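Local coordinates for transcriptional regulatory protein RcsB (Salmonella typhimurium, PDB 5O8Z) that acts as the response regulator of the Rcs signalling system, probably binding regulatory DNA to control the transcription of numerous genes, at residues 55-60 with 83-88; 4-9 with 27-32. All coordinates share one frame; numbering follows the deposited sequence.

Interaction 1 of 2, residues 55-60 with 83-88; sequences TDLSMP and IIVLTM. With MG (magnesium ion), chain F; BEF (beryllium trifluoride ion), chain E.
D56 carries a beryllium trifluoride on its carboxylate, OD1 to BE at 1.8 Å, and across from it T87 and M88 grip two of the three fluorines. T87 OG1 donates to F2 at 2.7 Å; turned anti to the backbone N (chi1 -173°), this hydroxyl is carried from the end of strand 82-87 to the fluorine, and it also bonds to the backbone N of N89. M88 N points at F3 over 2.9 Å in a nearly straight bond. From the 55-60 side, S58 N gives F2 a second bond and L57 N a third, more bent one, while K109 NZ also reaches the group. The second carboxylate oxygen, D56 OD2, binds magnesium at 2.1 Å, together with S58 O, D11 and two waters that both donate to F1.

Behind this site the backbones pair as parallel strands. T55 N donates to I84 O and L86 N to T55 O, each over 2.9 Å, so both polar backbone atoms of T55 are satisfied in the buried sheet. On the face of T55 and V85 the two side chains run alongside each other. L57 lies across V85 at about a right angle, its CG 3.8 Å from V85 CG1, beneath helices 67-77 and 92-100.

The arrangement is that of the acidic pocket of a CheY-like receiver domain, with D56 the predicted phosphoacceptor. Beryllium trifluoride mimics the phosphoryl group, and the T87 hydroxyl bonded to it is consistent with the switch threonine drawn inward in the activated state; magnesium, K109 and the N-H groups probably offset the ligand's negative charge, as they would a phosphoryl group's.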
ATOM      1  N   THR B  55      11.180  -0.577  -9.092  1.00 29.22           N
ATOM      2  CA  THR B  55      11.267  -0.474  -7.633  1.00 29.62           C
ATOM      3  C   THR B  55      10.054   0.087  -6.978  1.00 28.06           C
ATOM      4  O   THR B  55       9.424   1.001  -7.459  1.00 27.27           O
ATOM      5  CB  THR B  55      12.488   0.337  -7.123  1.00 32.00           C
ATOM      6  OG1 THR B  55      12.618   0.177  -5.687  1.00 34.94           O
ATOM      7  CG2 THR B  55      12.394   1.839  -7.454  1.00 32.03           C
ATOM      8  N   ASP B  56       9.814  -0.448  -5.797  1.00 28.01           N
ATOM      9  CA  ASP B  56       8.820   0.023  -4.867  1.00 26.88           C
ATOM     10  C   ASP B  56       9.352   1.269  -4.141  1.00 28.04           C
ATOM     11  O   ASP B  56      10.553   1.478  -4.141  1.00 26.58           O
ATOM     12  CB  ASP B  56       8.571  -1.115  -3.883  1.00 27.04           C
ATOM     13  CG  ASP B  56       7.402  -0.878  -3.013  1.00 26.70           C
ATOM     14  OD1 ASP B  56       6.509  -0.114  -3.409  1.00 25.58           O
ATOM     15  OD2 ASP B  56       7.364  -1.465  -1.931  1.00 27.41           O
ATOM     16  N   LEU B  57       8.456   2.092  -3.566  1.00 28.46           N
ATOM     17  CA  LEU B  57       8.841   3.259  -2.760  1.00 30.18           C
ATOM     18  C   LEU B  57       8.914   2.947  -1.269  1.00 31.24           C
ATOM     19  O   LEU B  57       9.885   3.332  -0.636  1.00 31.29           O
ATOM     20  CB  LEU B  57       7.880   4.455  -2.943  1.00 30.80           C
ATOM     21  CG  LEU B  57       7.943   5.308  -4.216  1.00 31.60           C
ATOM     22  CD1 LEU B  57       6.913   6.447  -4.147  1.00 32.18           C
ATOM     23  CD2 LEU B  57       9.325   5.897  -4.477  1.00 32.51           C
ATOM     24  N   SER B  58       7.883   2.307  -0.697  1.00 31.23           N
ATOM     25  CA  SER B  58       7.914   1.955   0.717  1.00 32.49           C
ATOM     26  C   SER B  58       8.469   0.564   0.883  1.00 31.54           C
ATOM     27  O   SER B  58       7.821  -0.401   0.491  1.00 30.47           O
ATOM     28  CB  SER B  58       6.544   2.045   1.398  1.00 33.85           C
ATOM     29  OG  SER B  58       5.967   3.319   1.196  1.00 36.73           O
ATOM     30  N   MET B  59       9.669   0.478   1.462  1.00 32.01           N
ATOM     31  CA  MET B  59      10.292  -0.794   1.835  1.00 34.11           C
ATOM     32  C   MET B  59      11.166  -0.632   3.070  1.00 33.45           C
ATOM     33  O   MET B  59      11.706   0.444   3.294  1.00 31.23           O
ATOM     34  CB  MET B  59      11.243  -1.282   0.746  1.00 36.37           C
ATOM     35  CG  MET B  59      10.681  -1.369  -0.651  1.00 38.21           C
ATOM     36  SD  MET B  59      11.919  -2.014  -1.815  1.00 44.25           S
ATOM     37  CE  MET B  59      13.391  -1.106  -1.335  1.00 41.98           C
ATOM     38  N   PRO B  60      11.392  -1.728   3.817  1.00 33.91           N
ATOM     39  CA  PRO B  60      12.410  -1.645   4.852  1.00 36.01           C
ATOM     40  C   PRO B  60      13.829  -1.377   4.327  1.00 36.83           C
ATOM     41  O   PRO B  60      14.145  -1.604   3.160  1.00 35.67           O
ATOM     42  CB  PRO B  60      12.352  -3.019   5.540  1.00 36.90           C
ATOM     43  CG  PRO B  60      11.111  -3.673   5.046  1.00 35.81           C
ATOM     44  CD  PRO B  60      10.798  -3.068   3.730  1.00 33.94           C
ATOM     45  N   ILE B  83      15.220   3.726 -14.196  1.00 32.99           N
ATOM     46  CA  ILE B  83      14.371   3.460 -13.050  1.00 30.97           C
ATOM     47  C   ILE B  83      12.893   3.593 -13.407  1.00 29.12           C
ATOM     48  O   ILE B  83      12.475   4.617 -13.935  1.00 28.72           O
ATOM     49  CB  ILE B  83      14.737   4.382 -11.869  1.00 31.21           C
ATOM     50  CG1 ILE B  83      16.205   4.157 -11.466  1.00 33.27           C
ATOM     51  CG2 ILE B  83      13.814   4.092 -10.688  1.00 29.60           C
ATOM     52  CD1 ILE B  83      16.736   5.085 -10.396  1.00 34.25           C
ATOM     53  N   ILE B  84      12.113   2.555 -13.111  1.00 27.97           N
ATOM     54  CA  ILE B  84      10.647   2.664 -13.113  1.00 27.46           C
ATOM     55  C   ILE B  84      10.140   2.398 -11.713  1.00 26.38           C
ATOM     56  O   ILE B  84      10.430   1.361 -11.123  1.00 25.78           O
ATOM     57  CB  ILE B  84       9.965   1.665 -14.069  1.00 27.66           C
ATOM     58  CG1 ILE B  84      10.456   1.870 -15.494  1.00 29.31           C
ATOM     59  CG2 ILE B  84       8.448   1.806 -14.022  1.00 26.74           C
ATOM     60  CD1 ILE B  84      10.244   0.654 -16.368  1.00 30.13           C
ATOM     61  N   VAL B  85       9.351   3.328 -11.189  1.00 26.34           N
ATOM     62  CA  VAL B  85       8.783   3.177  -9.855  1.00 25.64           C
ATOM     63  C   VAL B  85       7.393   2.574  -9.991  1.00 25.25           C
ATOM     64  O   VAL B  85       6.599   3.020 -10.836  1.00 24.49           O
ATOM     65  CB  VAL B  85       8.737   4.524  -9.125  1.00 26.48           C
ATOM     66  CG1 VAL B  85       7.891   4.453  -7.873  1.00 26.84           C
ATOM     67  CG2 VAL B  85      10.158   4.971  -8.806  1.00 27.40           C
ATOM     68  N   LEU B  86       7.138   1.524  -9.209  1.00 24.50           N
ATOM     69  CA  LEU B  86       5.828   0.865  -9.152  1.00 24.71           C
ATOM     70  C   LEU B  86       5.418   0.960  -7.704  1.00 23.96           C
ATOM     71  O   LEU B  86       6.035   0.326  -6.849  1.00 22.93           O
ATOM     72  CB  LEU B  86       5.912  -0.594  -9.615  1.00 25.98           C
ATOM     73  CG  LEU B  86       4.679  -1.486  -9.402  1.00 27.96           C
ATOM     74  CD1 LEU B  86       3.473  -1.007 -10.217  1.00 28.23           C
ATOM     75  CD2 LEU B  86       5.000  -2.922  -9.781  1.00 29.50           C
ATOM     76  N   THR B  87       4.384   1.750  -7.426  1.00 24.38           N
ATOM     77  CA  THR B  87       4.027   2.129  -6.069  1.00 24.83           C
ATOM     78  C   THR B  87       2.516   2.228  -5.865  1.00 26.44           C
ATOM     79  O   THR B  87       1.787   2.558  -6.773  1.00 25.94           O
ATOM     80  CB  THR B  87       4.688   3.484  -5.689  1.00 24.94           C
ATOM     81  OG1 THR B  87       4.465   3.775  -4.302  1.00 24.26           O
ATOM     82  CG2 THR B  87       4.207   4.643  -6.564  1.00 25.12           C
ATOM     83  N   MET B  88       2.080   1.924  -4.655  1.00 28.42           N
ATOM     84  CA  MET B  88       0.714   2.173  -4.226  1.00 31.85           C
ATOM     85  C   MET B  88       0.523   3.573  -3.660  1.00 33.38           C
ATOM     86  O   MET B  88      -0.600   3.913  -3.305  1.00 33.78           O
ATOM     87  CB  MET B  88       0.291   1.151  -3.164  1.00 32.76           C
ATOM     88  CG  MET B  88       0.935   1.360  -1.797  1.00 34.25           C
ATOM     89  SD  MET B  88       0.501   0.050  -0.640  1.00 37.21           S
ATOM     90  CE  MET B  88       1.841  -1.090  -0.952  1.00 36.99           C
TER
HETATM   91 MG    MG F 302       6.100  -1.550  -0.281  1.00 32.31          MG
HETATM   92 BE   BEF E 301       5.144   0.559  -2.373  1.00 27.59          BE
HETATM   93  F1  BEF E 301       5.283   0.146  -0.950  1.00 27.39           F
HETATM   94  F2  BEF E 301       5.462   2.013  -2.467  1.00 28.13           F
HETATM   95  F3  BEF E 301       3.867   0.267  -3.083  1.00 26.76           F
HETATM   96  O   HOH W   1       4.781  -2.946  -1.072  1.00 26.37           O
HETATM   97  O   HOH W   2       5.173  -1.707   1.493  1.00 31.33           O

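Interaction 2 of 2, residues 4-9 with 27-32; sequences MNVIIA and EWVNVV
The W28 indole meets M4 along its six-membered ring: the methyl CE lies at the edge, in the ring plane, 3.7 Å from CZ3, while SD approaches obliquely, 5.0 Å from the ring centroid, in a Met-aromatic contact. With SD already at CZ3, the bend at the end of the methionine chain (chi3 42°) folds CE back to the same atom. The carboxamides of N5 and N30 form the other flat pair, side by side on the opposite face of the sheet with their planes 66° apart. N30 ND2 donates to N5 OD1 over 3.0 Å; the acceptor lies in the N30 amide plane, but the donor stands above the carbonyl plane of N5. V32 CG1 packs beside the same N5 amide, and V32 CG2 meets I7 CG1 at 3.9 Å, the two side chains crossing at about a right angle.

Between these side chains the backbones form a parallel ladder. M4 N bonds to W28 O, M4 O accepts N30 N, V6 N reaches N30 O over 2.6 Å, and V6 O receives V32 N. On the face shared by M4, V6, V29 and V31, V6 CG2 touches V29 CG1 at 3.6 Å, and I8 CD1 meets V31 CG1 at 3.9 Å. Helix 13-23 covers I8 and V29, while helix 115-124 touches M4 and W28. Helix 13-23 links the two strands in a beta-alpha-beta crossover of the receiver fold, in which 29-35 is an outermost strand of the sheet within the chain.

Chemically, the two sides differ: V6, I8, V29 and V31 make apolar contacts, whereas the side of N5 and N30 mixes apolar packing with an amide-to-amide bond that adds a side-chain link to the backbone ladder.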
ATOM      1  N   MET B   4      16.887  -6.692 -22.126  1.00 60.74           N
ATOM      2  CA  MET B   4      16.912  -5.796 -20.994  1.00 58.00           C
ATOM      3  C   MET B   4      16.962  -6.661 -19.749  1.00 53.18           C
ATOM      4  O   MET B   4      16.046  -7.452 -19.510  1.00 51.48           O
ATOM      5  CB  MET B   4      15.652  -4.916 -20.974  1.00 58.56           C
ATOM      6  CG  MET B   4      15.885  -3.450 -21.325  1.00 60.81           C
ATOM      7  SD  MET B   4      14.347  -2.479 -21.383  1.00 64.61           S
ATOM      8  CE  MET B   4      13.456  -3.071 -19.947  1.00 58.70           C
ATOM      9  N   ASN B   5      18.032  -6.505 -18.971  1.00 50.49           N
ATOM     10  CA  ASN B   5      18.169  -7.147 -17.666  1.00 47.71           C
ATOM     11  C   ASN B   5      17.504  -6.302 -16.598  1.00 43.21           C
ATOM     12  O   ASN B   5      17.802  -5.113 -16.466  1.00 41.52           O
ATOM     13  CB  ASN B   5      19.635  -7.379 -17.331  1.00 49.61           C
ATOM     14  CG  ASN B   5      20.266  -8.434 -18.230  1.00 52.44           C
ATOM     15  OD1 ASN B   5      19.620  -9.418 -18.586  1.00 52.35           O
ATOM     16  ND2 ASN B   5      21.519  -8.225 -18.604  1.00 53.18           N
ATOM     17  N   VAL B   6      16.632  -6.938 -15.827  1.00 41.14           N
ATOM     18  CA  VAL B   6      15.725  -6.239 -14.934  1.00 38.66           C
ATOM     19  C   VAL B   6      15.931  -6.684 -13.494  1.00 37.00           C
ATOM     20  O   VAL B   6      15.973  -7.877 -13.193  1.00 36.21           O
ATOM     21  CB  VAL B   6      14.248  -6.458 -15.349  1.00 38.50           C
ATOM     22  CG1 VAL B   6      13.299  -5.748 -14.396  1.00 37.30           C
ATOM     23  CG2 VAL B   6      14.031  -5.929 -16.760  1.00 39.99           C
ATOM     24  N   ILE B   7      16.060  -5.695 -12.616  1.00 35.45           N
ATOM     25  CA  ILE B   7      16.025  -5.913 -11.177  1.00 35.36           C
ATOM     26  C   ILE B   7      14.669  -5.432 -10.679  1.00 32.19           C
ATOM     27  O   ILE B   7      14.212  -4.363 -11.053  1.00 29.51           O
ATOM     28  CB  ILE B   7      17.167  -5.162 -10.462  1.00 36.55           C
ATOM     29  CG1 ILE B   7      18.483  -5.886 -10.766  1.00 40.37           C
ATOM     30  CG2 ILE B   7      16.934  -5.105  -8.952  1.00 36.25           C
ATOM     31  CD1 ILE B   7      19.708  -5.312 -10.080  1.00 41.86           C
ATOM     32  N   ILE B   8      14.055  -6.232  -9.824  1.00 32.56           N
ATOM     33  CA  ILE B   8      12.782  -5.896  -9.203  1.00 32.26           C
ATOM     34  C   ILE B   8      12.971  -5.774  -7.712  1.00 31.04           C
ATOM     35  O   ILE B   8      13.635  -6.604  -7.098  1.00 33.03           O
ATOM     36  CB  ILE B   8      11.743  -6.978  -9.465  1.00 34.18           C
ATOM     37  CG1 ILE B   8      11.566  -7.218 -10.965  1.00 36.62           C
ATOM     38  CG2 ILE B   8      10.407  -6.552  -8.887  1.00 34.92           C
ATOM     39  CD1 ILE B   8      10.846  -8.532 -11.277  1.00 38.60           C
ATOM     40  N   ALA B   9      12.355  -4.764  -7.114  1.00 29.57           N
ATOM     41  CA  ALA B   9      12.417  -4.587  -5.676  1.00 29.21           C
ATOM     42  C   ALA B   9      11.058  -4.208  -5.108  1.00 27.29           C
ATOM     43  O   ALA B   9      10.473  -3.223  -5.535  1.00 26.73           O
ATOM     44  CB  ALA B   9      13.452  -3.526  -5.317  1.00 29.38           C
ATOM     45  N   GLU B  27       9.476 -11.199 -24.150  1.00 56.86           N
ATOM     46  CA  GLU B  27      10.608 -12.070 -24.495  1.00 59.11           C
ATOM     47  C   GLU B  27      11.979 -11.443 -24.241  1.00 58.59           C
ATOM     48  O   GLU B  27      12.937 -12.140 -23.884  1.00 60.23           O
ATOM     49  CB  GLU B  27      10.516 -12.478 -25.966  1.00 61.77           C
ATOM     50  CG  GLU B  27       9.318 -13.350 -26.268  1.00 63.37           C
ATOM     51  CD  GLU B  27       9.071 -13.526 -27.756  1.00 66.60           C
ATOM     52  OE1 GLU B  27       7.881 -13.557 -28.137  1.00 67.61           O
ATOM     53  OE2 GLU B  27      10.046 -13.629 -28.543  1.00 68.26           O
ATOM     54  N   TRP B  28      12.051 -10.125 -24.405  1.00 55.89           N
ATOM     55  CA  TRP B  28      13.317  -9.394 -24.305  1.00 55.36           C
ATOM     56  C   TRP B  28      13.632  -8.940 -22.876  1.00 52.71           C
ATOM     57  O   TRP B  28      14.659  -8.304 -22.654  1.00 52.44           O
ATOM     58  CB  TRP B  28      13.343  -8.203 -25.274  1.00 55.87           C
ATOM     59  CG  TRP B  28      12.078  -7.421 -25.328  1.00 54.38           C
ATOM     60  CD1 TRP B  28      11.030  -7.615 -26.186  1.00 55.04           C
ATOM     61  CD2 TRP B  28      11.715  -6.324 -24.493  1.00 51.94           C
ATOM     62  NE1 TRP B  28      10.036  -6.709 -25.928  1.00 53.48           N
ATOM     63  CE2 TRP B  28      10.431  -5.900 -24.899  1.00 51.01           C
ATOM     64  CE3 TRP B  28      12.352  -5.654 -23.441  1.00 50.85           C
ATOM     65  CZ2 TRP B  28       9.767  -4.848 -24.296  1.00 49.97           C
ATOM     66  CZ3 TRP B  28      11.687  -4.594 -22.839  1.00 49.77           C
ATOM     67  CH2 TRP B  28      10.406  -4.203 -23.272  1.00 48.99           C
ATOM     68  N   VAL B  29      12.754  -9.252 -21.920  1.00 50.75           N
ATOM     69  CA  VAL B  29      13.012  -8.969 -20.511  1.00 48.75           C
ATOM     70  C   VAL B  29      13.617 -10.198 -19.838  1.00 49.71           C
ATOM     71  O   VAL B  29      13.094 -11.312 -19.959  1.00 49.37           O
ATOM     72  CB  VAL B  29      11.740  -8.499 -19.776  1.00 46.93           C
ATOM     73  CG1 VAL B  29      11.936  -8.493 -18.265  1.00 46.06           C
ATOM     74  CG2 VAL B  29      11.352  -7.103 -20.253  1.00 45.66           C
ATOM     75  N   ASN B  30      14.720  -9.963 -19.124  1.00 49.93           N
ATOM     76  CA  ASN B  30      15.366 -10.960 -18.287  1.00 50.82           C
ATOM     77  C   ASN B  30      15.491 -10.429 -16.849  1.00 47.85           C
ATOM     78  O   ASN B  30      16.092  -9.390 -16.611  1.00 45.85           O
ATOM     79  CB  ASN B  30      16.742 -11.273 -18.854  1.00 53.89           C
ATOM     80  CG  ASN B  30      17.444 -12.383 -18.109  1.00 56.75           C
ATOM     81  OD1 ASN B  30      16.905 -13.483 -17.942  1.00 59.90           O
ATOM     82  ND2 ASN B  30      18.669 -12.116 -17.684  1.00 57.93           N
ATOM     83  N   VAL B  31      14.928 -11.163 -15.897  1.00 46.88           N
ATOM     84  CA  VAL B  31      15.003 -10.803 -14.485  1.00 45.15           C
ATOM     85  C   VAL B  31      16.257 -11.427 -13.838  1.00 45.77           C
ATOM     86  O   VAL B  31      16.312 -12.624 -13.584  1.00 46.91           O
ATOM     87  CB  VAL B  31      13.730 -11.217 -13.719  1.00 43.80           C
ATOM     88  CG1 VAL B  31      13.850 -10.835 -12.247  1.00 42.55           C
ATOM     89  CG2 VAL B  31      12.505 -10.563 -14.346  1.00 42.78           C
ATOM     90  N   VAL B  32      17.236 -10.577 -13.557  1.00 45.06           N
ATOM     91  CA  VAL B  32      18.508 -10.979 -12.956  1.00 45.86           C
ATOM     92  C   VAL B  32      18.561 -10.836 -11.422  1.00 45.16           C
ATOM     93  O   VAL B  32      19.589 -11.153 -10.824  1.00 45.38           O
ATOM     94  CB  VAL B  32      19.674 -10.182 -13.588  1.00 46.90           C
ATOM     95  CG1 VAL B  32      19.679 -10.373 -15.100  1.00 47.92           C
ATOM     96  CG2 VAL B  32      19.639  -8.693 -13.227  1.00 44.94           C
TER

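Both interactions belong to the same parallel sheet of the receiver domain. Interaction 1 is fully buried near the centre of the chain, whereas interaction 2 is partly buried toward one margin of the sheet, with their centres 16 Å apart. They meet where D56 N probably donates to A9 O, 2.9 Å away, so that strand 4-9 adjoins D56 at its C-terminal end and pairs with 29-35 nearer its start. Their chemistry follows position: two backbone bonds pair the strands in 55-60 with 83-88, where D56 to S58 and T87 to M88 turn to ion and metal binding, while 4-9 with 27-32 has four backbone bonds, one amide-to-amide bond and side-chain packing.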